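Local coordinates for protein glycosyl hydrolase family 88 (Pedobacter heparinus, PDB 3WIW) that probably removes the unsaturated glucuronyl residue from heparin-derived oligosaccharides, as an unsaturated glucuronyl hydrolase of family 88 built on an alpha6/alpha6-barrel, at residues A[253-258]-A[265-270]. Numbering follows the deposited sequence. Where two conformers were deposited one is given.
Sequences YGYTMS and KKFIEH
Tyr-255 is gripped by aromatic rings in two different ways: His-270 points its CD2 edge at one face of the phenol, with the ring planes at 80°, while Phe-267 meets the phenol's rim. The T-shaped pair has centroids 4.8 Å apart, and an imidazole suits it because its polarised C-H can point into a pi cloud. At the rim, CD1 of Tyr-255 lies 3.6 Å from CD1 of Phe-267, the two rings inclined at 49°. Toward its CD2 side the Phe-267 ring also takes CB of Ser-258 over its face, a CH-pi contact with CB 4.1 Å from the ring centroid. Serine is small enough to fit there, and with OG beside its own backbone N (chi1 -73°) the hydroxyl turns back to Gly-254 O, 2.8 Å from OG; it also bonds Tyr-183. The phenol OH of Tyr-255 reaches Ala-202 O on helix 192-208. Replacing Tyr-255 by alanine is likely to leave the His-270 edge without its pi face and Ala-202 O without this donor. Segments 253-258 and 265-270, roughly antiparallel on consecutive helices 245-262 and 265-279 of the alpha6/alpha6-barrel, join through aromatic and CH-pi packing, while the Tyr-255 and Ser-258 hydroxyls hydrogen-bond away from the other segment.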
# COMPACT_ATOMS: atom_id res chain seq x y z
N TYR A 253 8.04 2.66 1.39
CA TYR A 253 6.90 3.50 1.70
C TYR A 253 6.77 3.70 3.22
O TYR A 253 6.52 4.82 3.67
CB TYR A 253 5.66 2.83 1.14
CG TYR A 253 4.41 3.67 1.06
CD1 TYR A 253 3.75 4.09 2.22
CD2 TYR A 253 3.85 4.01 -0.17
CE1 TYR A 253 2.55 4.81 2.15
CE2 TYR A 253 2.67 4.73 -0.25
CZ TYR A 253 2.02 5.12 0.92
OH TYR A 253 0.82 5.79 0.85
N GLY A 254 6.93 2.62 3.98
CA GLY A 254 6.78 2.65 5.43
C GLY A 254 7.68 3.71 6.06
O GLY A 254 7.25 4.42 6.98
N TYR A 255 8.93 3.82 5.58
CA TYR A 255 9.88 4.77 6.18
C TYR A 255 9.70 6.18 5.64
O TYR A 255 9.89 7.13 6.39
CB TYR A 255 11.35 4.26 6.13
CG TYR A 255 11.44 3.13 7.11
CD1 TYR A 255 11.49 3.41 8.48
CD2 TYR A 255 11.32 1.80 6.72
CE1 TYR A 255 11.48 2.41 9.42
CE2 TYR A 255 11.30 0.78 7.65
CZ TYR A 255 11.37 1.10 9.00
OH TYR A 255 11.32 0.07 9.92
N THR A 256 9.28 6.31 4.38
CA THR A 256 8.95 7.61 3.82
C THR A 256 7.76 8.21 4.59
O THR A 256 7.81 9.37 5.04
CB THR A 256 8.65 7.48 2.32
OG1 THR A 256 9.83 6.97 1.67
CG2 THR A 256 8.29 8.83 1.75
N MET A 257 6.72 7.41 4.79
CA MET A 257 5.53 7.83 5.52
C MET A 257 5.85 8.04 7.01
O MET A 257 5.36 9.00 7.62
CB MET A 257 4.40 6.81 5.29
CG MET A 257 3.17 6.97 6.17
SD MET A 257 3.32 6.20 7.81
CE MET A 257 3.48 4.48 7.33
N SER A 258 6.67 7.18 7.62
CA SER A 258 7.02 7.37 9.04
C SER A 258 7.79 8.67 9.21
O SER A 258 7.60 9.35 10.21
CB SER A 258 7.84 6.21 9.57
OG SER A 258 7.03 5.05 9.75
N LYS A 265 14.60 11.95 11.64
CA LYS A 265 15.54 11.84 10.54
C LYS A 265 16.07 10.42 10.31
O LYS A 265 16.45 10.08 9.19
CB LYS A 265 16.69 12.83 10.74
CG LYS A 265 16.28 14.28 10.50
CD LYS A 265 15.89 14.52 9.05
CE LYS A 265 15.59 15.98 8.81
NZ LYS A 265 16.65 16.86 9.37
N LYS A 266 16.06 9.58 11.34
CA LYS A 266 16.50 8.19 11.16
C LYS A 266 15.65 7.49 10.10
O LYS A 266 16.14 6.66 9.32
CB LYS A 266 16.40 7.41 12.45
CG LYS A 266 17.39 7.83 13.49
CD LYS A 266 17.18 7.05 14.77
CE LYS A 266 18.19 7.46 15.83
NZ LYS A 266 18.11 6.57 17.02
N PHE A 267 14.37 7.83 10.03
CA PHE A 267 13.48 7.21 9.07
C PHE A 267 13.76 7.66 7.63
O PHE A 267 13.71 6.85 6.71
CB PHE A 267 12.02 7.48 9.44
CG PHE A 267 11.59 6.88 10.74
CD1 PHE A 267 12.12 5.68 11.21
CD2 PHE A 267 10.62 7.51 11.51
CE1 PHE A 267 11.67 5.13 12.42
CE2 PHE A 267 10.19 6.98 12.72
CZ PHE A 267 10.70 5.79 13.17
N ILE A 268 14.04 8.94 7.42
CA ILE A 268 14.33 9.41 6.06
C ILE A 268 15.68 8.85 5.59
O ILE A 268 15.84 8.48 4.42
CB ILE A 268 14.24 10.95 5.90
CG1 ILE A 268 14.19 11.35 4.42
CG2 ILE A 268 15.38 11.67 6.58
CD1 ILE A 268 14.00 12.85 4.21
N GLU A 269 16.65 8.78 6.49
CA GLU A 269 17.94 8.18 6.14
C GLU A 269 17.72 6.73 5.72
O GLU A 269 18.26 6.28 4.71
CB GLU A 269 18.91 8.24 7.32
CG GLU A 269 19.31 9.65 7.72
CD GLU A 269 19.91 9.74 9.13
OE1 GLU A 269 19.93 8.72 9.85
OE2 GLU A 269 20.36 10.84 9.51
N HIS A 270 16.91 6.01 6.48
CA HIS A 270 16.64 4.61 6.14
C HIS A 270 15.91 4.50 4.80
O HIS A 270 16.25 3.67 3.95
CB HIS A 270 15.88 3.92 7.26
CG HIS A 270 15.94 2.43 7.21
ND1 HIS A 270 17.13 1.73 7.33
CD2 HIS A 270 14.97 1.51 7.05
CE1 HIS A 270 16.87 0.44 7.26
NE2 HIS A 270 15.57 0.28 7.07